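Antitoxin (Nitrosomonas europaea, PDB 2ODK) probably serves as the antitoxin component of a type II toxin-antitoxin system, belonging to the Phd/YefM family. Local coordinates at residues V5-D10 against I29-G34; D20-E25 against A38-I43. All coordinates share one frame; numbering follows the deposited sequence. Where two conformers were deposited one is given.

Contact 1 of 2, residues V5-D10 against I29-G34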
ATOM      1  N   VAL A   5       8.693   8.073   2.408  1.00 18.27           N
ATOM      2  CA  VAL A   5       8.870   7.415   1.108  1.00 16.96           C
ATOM      3  C   VAL A   5       9.908   6.320   1.227  1.00 15.49           C
ATOM      4  O   VAL A   5      11.077   6.561   1.623  1.00 18.01           O
ATOM      5  CB  VAL A   5       9.358   8.412  -0.015  1.00 16.72           C
ATOM      6  CG1 VAL A   5       9.445   7.684  -1.353  1.00 17.01           C
ATOM      7  CG2 VAL A   5       8.423   9.619  -0.111  1.00 18.77           C
ATOM      8  N   TRP A   6       9.492   5.117   0.833  1.00 13.20           N
ATOM      9  CA  TRP A   6      10.321   3.922   0.916  1.00 13.06           C
ATOM     10  C   TRP A   6      10.655   3.389  -0.490  1.00 12.41           C
ATOM     11  O   TRP A   6       9.739   3.004  -1.222  1.00 12.43           O
ATOM     12  CB  TRP A   6       9.482   2.824   1.590  1.00 13.77           C
ATOM     13  CG  TRP A   6       9.023   3.137   2.979  1.00 13.45           C
ATOM     14  CD1 TRP A   6       8.044   4.030   3.362  1.00 15.08           C
ATOM     15  CD2 TRP A   6       9.469   2.485   4.172  1.00 13.75           C
ATOM     16  NE1 TRP A   6       7.866   3.975   4.732  1.00 14.79           N
ATOM     17  CE2 TRP A   6       8.731   3.039   5.252  1.00 14.03           C
ATOM     18  CE3 TRP A   6      10.419   1.484   4.434  1.00 15.60           C
ATOM     19  CZ2 TRP A   6       8.922   2.624   6.584  1.00 16.49           C
ATOM     20  CZ3 TRP A   6      10.592   1.055   5.767  1.00 16.50           C
ATOM     21  CH2 TRP A   6       9.859   1.637   6.816  1.00 16.31           C
ATOM     22  N   PRO A   7      11.968   3.343  -0.850  1.00 11.85           N
ATOM     23  CA  PRO A   7      12.331   2.624  -2.071  1.00 12.44           C
ATOM     24  C   PRO A   7      11.830   1.195  -2.008  1.00 12.09           C
ATOM     25  O   PRO A   7      11.815   0.578  -0.926  1.00 13.08           O
ATOM     26  CB  PRO A   7      13.872   2.652  -2.054  1.00 12.42           C
ATOM     27  CG  PRO A   7      14.165   3.955  -1.281  1.00 12.13           C
ATOM     28  CD  PRO A   7      13.143   3.906  -0.166  1.00 13.09           C
ATOM     29  N   VAL A   8      11.497   0.644  -3.172  1.00 12.30           N
ATOM     30  CA  VAL A   8      10.936  -0.715  -3.242  1.00 12.37           C
ATOM     31  C   VAL A   8      11.735  -1.748  -2.433  1.00 12.93           C
ATOM     32  O   VAL A   8      11.156  -2.563  -1.690  1.00 13.17           O
ATOM     33  CB  VAL A   8      10.667  -1.135  -4.720  1.00 12.39           C
ATOM     34  CG1 VAL A   8      11.971  -1.178  -5.525  1.00 13.92           C
ATOM     35  CG2 VAL A   8       9.918  -2.475  -4.748  1.00 14.98           C
ATOM     36  N   GLN A   9      13.058  -1.727  -2.580  1.00 12.92           N
ATOM     37  CA  GLN A   9      13.852  -2.734  -1.900  1.00 13.13           C
ATOM     38  C   GLN A   9      13.850  -2.588  -0.367  1.00 13.81           C
ATOM     39  O   GLN A   9      14.014  -3.584   0.367  1.00 14.75           O
ATOM     40  CB  GLN A   9      15.279  -2.747  -2.502  1.00 14.49           C
ATOM     41  CG  GLN A   9      16.120  -1.541  -2.130  1.00 15.05           C
ATOM     42  CD  GLN A   9      15.896  -0.273  -2.999  1.00 14.89           C
ATOM     43  OE1 GLN A   9      14.962  -0.132  -3.797  1.00 13.47           O
ATOM     44  NE2 GLN A   9      16.819   0.671  -2.831  1.00 19.21           N
ATOM     45  N   ASP A  10      13.636  -1.356   0.108  1.00 14.61           N
ATOM     46  CA  ASP A  10      13.604  -1.091   1.532  0.70 14.64           C
ATOM     47  C   ASP A  10      12.233  -1.448   2.124  1.00 14.73           C
ATOM     48  O   ASP A  10      12.143  -1.986   3.238  1.00 15.90           O
ATOM     49  CB  ASP A  10      13.901   0.379   1.823  0.70 16.09           C
ATOM     50  CG  ASP A  10      15.312   0.796   1.406  0.70 17.63           C
ATOM     51  OD1 ASP A  10      16.159  -0.079   1.181  0.70 21.46           O
ATOM     52  OD2 ASP A  10      15.555   2.005   1.329  0.70 22.01           O
ATOM     53  N   ILE A  29       4.462   6.064   1.328  1.00 12.07           N
ATOM     54  CA  ILE A  29       4.701   5.990  -0.119  1.00 12.60           C
ATOM     55  C   ILE A  29       5.803   4.996  -0.450  1.00 12.30           C
ATOM     56  O   ILE A  29       6.754   4.852   0.312  1.00 12.95           O
ATOM     57  CB  ILE A  29       5.074   7.379  -0.629  1.00 13.20           C
ATOM     58  CG1 ILE A  29       3.861   8.308  -0.421  1.00 15.92           C
ATOM     59  CG2 ILE A  29       5.469   7.305  -2.125  1.00 15.23           C
ATOM     60  CD1 ILE A  29       4.092   9.818  -0.683  1.00 18.14           C
ATOM     61  N   VAL A  30       5.640   4.297  -1.569  1.00 11.26           N
ATOM     62  CA  VAL A  30       6.680   3.425  -2.094  0.50 10.94           C
ATOM     63  C   VAL A  30       7.186   4.020  -3.407  1.00 10.90           C
ATOM     64  O   VAL A  30       6.370   4.403  -4.252  1.00 11.66           O
ATOM     65  CB  VAL A  30       6.080   2.054  -2.411  0.50 10.62           C
ATOM     66  CG1 VAL A  30       7.142   1.104  -2.998  0.50 10.80           C
ATOM     67  CG2 VAL A  30       5.447   1.471  -1.148  0.50  9.50           C
ATOM     68  N   SER A  31       8.512   4.069  -3.588  1.00 11.27           N
ATOM     69  CA  SER A  31       9.090   4.569  -4.830  1.00 11.14           C
ATOM     70  C   SER A  31       9.859   3.476  -5.587  1.00 10.96           C
ATOM     71  O   SER A  31      10.284   2.457  -4.986  1.00 11.55           O
ATOM     72  CB  SER A  31      10.039   5.726  -4.512  1.00 11.91           C
ATOM     73  OG  SER A  31      11.120   5.306  -3.700  1.00 11.87           O
ATOM     74  N   ARG A  32      10.027   3.688  -6.911  1.00 11.00           N
ATOM     75  CA  ARG A  32      10.981   2.908  -7.708  1.00 10.66           C
ATOM     76  C   ARG A  32      11.731   3.961  -8.469  1.00 10.28           C
ATOM     77  O   ARG A  32      11.125   4.912  -8.953  1.00 10.66           O
ATOM     78  CB  ARG A  32      10.259   1.992  -8.728  1.00 12.21           C
ATOM     79  CG  ARG A  32       9.555   0.782  -8.119  1.00 13.48           C
ATOM     80  CD  ARG A  32       9.056  -0.186  -9.155  1.00 11.31           C
ATOM     81  NE  ARG A  32       8.145   0.360 -10.143  1.00 14.53           N
ATOM     82  CZ  ARG A  32       7.099  -0.316 -10.603  1.00 13.47           C
ATOM     83  NH1 ARG A  32       6.807  -1.527 -10.064  1.00 12.11           N
ATOM     84  NH2 ARG A  32       6.345   0.244 -11.570  1.00 13.86           N
ATOM     85  N   ARG A  33      13.029   3.751  -8.637  1.00 10.43           N
ATOM     86  CA  ARG A  33      13.852   4.694  -9.420  1.00 11.14           C
ATOM     87  C   ARG A  33      13.738   6.112  -8.853  1.00 11.68           C
ATOM     88  O   ARG A  33      13.867   7.109  -9.597  1.00 12.60           O
ATOM     89  CB  ARG A  33      13.492   4.659 -10.920  1.00 11.02           C
ATOM     90  CG  ARG A  33      13.879   3.360 -11.638  1.00 13.58           C
ATOM     91  CD  ARG A  33      13.693   3.581 -13.125  1.00 14.45           C
ATOM     92  NE  ARG A  33      14.211   2.544 -14.013  1.00 15.65           N
ATOM     93  CZ  ARG A  33      15.479   2.495 -14.420  1.00 14.36           C
ATOM     94  NH1 ARG A  33      16.326   3.405 -13.920  1.00 16.57           N
ATOM     95  NH2 ARG A  33      15.895   1.591 -15.333  1.00 11.44           N
ATOM     96  N   GLY A  34      13.471   6.210  -7.550  1.00 10.27           N
ATOM     97  CA  GLY A  34      13.395   7.561  -6.980  1.00 10.73           C
ATOM     98  C   GLY A  34      12.177   8.331  -7.402  1.00 10.82           C
ATOM     99  O   GLY A  34      12.158   9.573  -7.274  1.00 11.54           O
TER
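V5, W6 and P7 pair in parallel with I29, V30 and S31, joining the first strand of the antitoxin fold, an edge strand within this chain, to the central strand 28-32. Two helices, 8-13 and 15-24, make the connection, which gives a beta-alpha-beta crossover. The short strand axes diverge by 38°, so the sheet is twisted here.

Alternate residues of 5-10, W6 and V8, carry the backbone bonds. W6 N donates to I29 O at 2.8 Å, and S31 N returns a bond to W6 O at 2.9 Å. A third bond, V8 N to S31 O at 2.8 Å, is weak: its angle at the hydrogen is 128°, where the chain turns into helix 8-13 with P7 as N-cap.

The W6 indole lies on the same face as V30. With CG beside its own backbone N (chi1 -61°), the ring presents its five-membered edge to the strand opposite, and W6 CD1 comes within 3.4 Å of I29 O, near the ring plane. That oxygen therefore meets both the N-H and the ring edge of one residue. Beyond the segments, W6 NE1 is bonded to Q28 OE1, which would restrain the ring's rotation, and F18 packs edge-to-face against it.

On the other face stand V5, I29, P7 and S31. V5 uses both branches: CG2 reaches I29 CB at 4.1 Å, while CG1 leans on towards the serine. Past the strand end, V8 CG1 meets R32 CG at 4.1 Å, the arginine chain passing at a slant before its NH1 reaches D20 of the second subunit in a salt bridge. S31 OG rests between the two ends of this face, 3.7 Å from V5 CG1 and 3.4 Å from P7 CA.

Contact 2 of 2, residues D20-E25 against A38-I43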
ATOM      1  N   ASP A  20       3.850  -1.438   9.819  1.00 15.64           N
ATOM      2  CA  ASP A  20       3.625  -0.834  11.137  0.50 16.06           C
ATOM      3  C   ASP A  20       3.515   0.672  11.042  1.00 15.60           C
ATOM      4  O   ASP A  20       2.654   1.295  11.700  1.00 16.86           O
ATOM      5  CB  ASP A  20       4.741  -1.195  12.124  0.50 17.44           C
ATOM      6  CG  ASP A  20       4.477  -0.658  13.503  0.50 20.20           C
ATOM      7  OD1 ASP A  20       3.557  -1.176  14.159  0.50 23.56           O
ATOM      8  OD2 ASP A  20       5.178   0.285  13.913  0.50 25.98           O
ATOM      9  N   ALA A  21       4.376   1.288  10.220  1.00 15.09           N
ATOM     10  CA  ALA A  21       4.319   2.743  10.075  1.00 14.19           C
ATOM     11  C   ALA A  21       2.979   3.160   9.425  1.00 13.35           C
ATOM     12  O   ALA A  21       2.393   4.195   9.754  1.00 14.12           O
ATOM     13  CB  ALA A  21       5.482   3.252   9.241  1.00 15.80           C
ATOM     14  N   CYS A  22       2.516   2.365   8.450  1.00 13.19           N
ATOM     15  CA  CYS A  22       1.199   2.656   7.827  1.00 13.16           C
ATOM     16  C   CYS A  22       0.119   2.762   8.921  1.00 13.11           C
ATOM     17  O   CYS A  22      -0.694   3.701   8.951  1.00 14.30           O
ATOM     18  CB  CYS A  22       0.899   1.544   6.840  1.00 13.29           C
ATOM     19  SG  CYS A  22      -0.761   1.569   6.178  1.00 13.89           S
ATOM     20  N   ILE A  23       0.112   1.777   9.808  1.00 13.50           N
ATOM     21  CA  ILE A  23      -0.951   1.717  10.821  1.00 14.53           C
ATOM     22  C   ILE A  23      -0.781   2.792  11.905  1.00 15.96           C
ATOM     23  O   ILE A  23      -1.768   3.390  12.358  1.00 16.66           O
ATOM     24  CB  ILE A  23      -1.009   0.294  11.459  1.00 15.67           C
ATOM     25  CG1 ILE A  23      -1.401  -0.752  10.404  1.00 17.40           C
ATOM     26  CG2 ILE A  23      -1.991   0.266  12.638  1.00 16.67           C
ATOM     27  CD1 ILE A  23      -2.512  -0.317   9.455  1.00 21.02           C
ATOM     28  N   THR A  24       0.457   3.023  12.335  1.00 16.31           N
ATOM     29  CA  THR A  24       0.671   3.947  13.441  1.00 17.76           C
ATOM     30  C   THR A  24       0.804   5.408  13.023  1.00 18.59           C
ATOM     31  O   THR A  24       0.535   6.312  13.823  1.00 19.23           O
ATOM     32  CB  THR A  24       1.897   3.533  14.268  1.00 18.31           C
ATOM     33  OG1 THR A  24       3.065   3.628  13.445  1.00 20.58           O
ATOM     34  CG2 THR A  24       1.747   2.099  14.787  1.00 18.98           C
ATOM     35  N   GLU A  25       1.261   5.661  11.793  1.00 17.64           N
ATOM     36  CA  GLU A  25       1.475   7.027  11.371  0.60 19.17           C
ATOM     37  C   GLU A  25       0.559   7.429  10.224  1.00 17.53           C
ATOM     38  O   GLU A  25       0.094   8.562  10.170  1.00 19.99           O
ATOM     39  CB  GLU A  25       2.958   7.258  11.032  0.60 20.00           C
ATOM     40  CG  GLU A  25       3.903   6.988  12.219  0.60 22.19           C
ATOM     41  CD  GLU A  25       5.366   6.990  11.828  0.60 24.20           C
ATOM     42  OE1 GLU A  25       5.781   7.932  11.137  0.60 30.14           O
ATOM     43  OE2 GLU A  25       6.099   6.054  12.210  0.60 29.66           O
ATOM     44  N   ALA A  38       3.366   4.307  -5.448  1.00 11.70           N
ATOM     45  CA  ALA A  38       2.174   3.767  -4.790  1.00 11.08           C
ATOM     46  C   ALA A  38       2.161   4.149  -3.341  1.00 11.39           C
ATOM     47  O   ALA A  38       3.139   4.688  -2.840  1.00 11.06           O
ATOM     48  CB  ALA A  38       2.116   2.237  -4.961  1.00 12.07           C
ATOM     49  N   VAL A  39       1.046   3.896  -2.650  1.00 11.50           N
ATOM     50  CA  VAL A  39       0.968   4.306  -1.247  0.60 12.13           C
ATOM     51  C   VAL A  39       0.243   3.205  -0.470  1.00 10.82           C
ATOM     52  O   VAL A  39      -0.749   2.642  -0.944  1.00 11.48           O
ATOM     53  CB  VAL A  39       0.313   5.704  -1.119  0.60 12.91           C
ATOM     54  CG1 VAL A  39      -1.008   5.749  -1.809  0.60 13.60           C
ATOM     55  CG2 VAL A  39       0.173   6.136   0.319  0.60 11.72           C
ATOM     56  N   LEU A  40       0.826   2.842   0.672  1.00 10.67           N
ATOM     57  CA  LEU A  40       0.197   1.808   1.520  1.00 10.38           C
ATOM     58  C   LEU A  40      -0.679   2.550   2.517  1.00 11.31           C
ATOM     59  O   LEU A  40      -0.159   3.377   3.289  1.00 11.32           O
ATOM     60  CB  LEU A  40       1.275   1.001   2.267  1.00 10.62           C
ATOM     61  CG  LEU A  40       0.743  -0.253   2.971  1.00 10.90           C
ATOM     62  CD1 LEU A  40       0.298  -1.333   1.994  1.00 11.27           C
ATOM     63  CD2 LEU A  40       1.726  -0.812   3.986  1.00 12.03           C
ATOM     64  N   VAL A  41      -1.987   2.252   2.485  1.00 10.53           N
ATOM     65  CA  VAL A  41      -2.987   3.014   3.231  1.00 11.21           C
ATOM     66  C   VAL A  41      -3.659   2.065   4.233  1.00 10.57           C
ATOM     67  O   VAL A  41      -3.954   0.941   3.895  1.00 10.72           O
ATOM     68  CB  VAL A  41      -4.084   3.527   2.251  1.00 11.46           C
ATOM     69  CG1 VAL A  41      -5.198   4.285   2.977  1.00 13.01           C
ATOM     70  CG2 VAL A  41      -3.442   4.386   1.132  1.00 14.23           C
ATOM     71  N   PRO A  42      -3.919   2.528   5.473  1.00 10.73           N
ATOM     72  CA  PRO A  42      -4.667   1.658   6.394  1.00 11.03           C
ATOM     73  C   PRO A  42      -5.998   1.282   5.753  1.00  9.66           C
ATOM     74  O   PRO A  42      -6.667   2.129   5.174  1.00 10.51           O
ATOM     75  CB  PRO A  42      -4.931   2.559   7.611  1.00 11.36           C
ATOM     76  CG  PRO A  42      -3.839   3.636   7.553  1.00 12.36           C
ATOM     77  CD  PRO A  42      -3.585   3.842   6.058  1.00 12.34           C
ATOM     78  N   ILE A  43      -6.403   0.024   5.877  1.00  9.89           N
ATOM     79  CA  ILE A  43      -7.531  -0.429   5.066  1.00  9.69           C
ATOM     80  C   ILE A  43      -8.824   0.347   5.407  1.00  9.16           C
ATOM     81  O   ILE A  43      -9.603   0.708   4.506  1.00 10.64           O
ATOM     82  CB  ILE A  43      -7.741  -1.951   5.165  1.00 10.54           C
ATOM     83  CG1 ILE A  43      -8.797  -2.476   4.172  1.00 10.96           C
ATOM     84  CG2 ILE A  43      -8.099  -2.410   6.569  1.00 10.93           C
ATOM     85  CD1 ILE A  43      -8.281  -2.401   2.717  1.00 12.04           C
TER
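C22 is the bump and the backbone from L40 to P42 is the hollow that receives it, where the end of helix 15-24 lies over the last part of strand 35-42. The contact thus joins a helix of the crossover to an outer strand of the same chain's sheet. The short axes approach to 7.4 Å at an angle of 49°, a close crossing with the cysteine as the helix side chain directed at the strand.

The sulfur swings out from the helix with SG anti to the backbone N (chi1 171°), which directs it at the strand. C22 SG settles 3.4 Å from P42 N and 3.6 Å from P42 CD, so the strand backbone and the proline ring form the floor and one wall. L40 O lies 3.5 Å from C22 SG. L40 supplies another wall: its own CG also lies anti to its backbone N, bringing L40 CD2 to 3.8 Å from C22 CB.

P42 is in turn a bump for the helix. Its ring edge reaches past the sulfur to the helix backbone, P42 CG coming within 3.4 Å of C22 O. Further out, I23 CD1 meets P42 CB at 4.2 Å, these two side chains running past one another in opposite directions. On the strand, V41 points away from the helix and packs on W46 of the second subunit, whose own strand extends the sheet along residues 38-42.

C22 and P42 contribute the larger buried areas. P42 N, a tertiary amide nitrogen, carries no hydrogen to offer the sulfur; together with the apolar meetings of C22, L40, I23 and the proline ring, this suggests a contact held largely by close fit.

Contacts 1 and 2 both reach the same sheet, with centres 14 Å apart, and their segments alternate along the chain. They meet directly between strands 28-32 and 35-42: V30 N is 2.8 Å from A38 O, a probable hydrogen bond, and I29 CG2 packs on the same oxygen at 3.6 Å. F18 of helix 15-24 bridges them on the helical face, touching W6 and V30 of contact 1 and L40 of contact 2. Across the dimer they interlock as well: R32 of contact 1 reaches D20 and I23 of the second subunit, the counterparts of residues in 20-25, while strand 38-42 pairs antiparallel with a strand of that subunit.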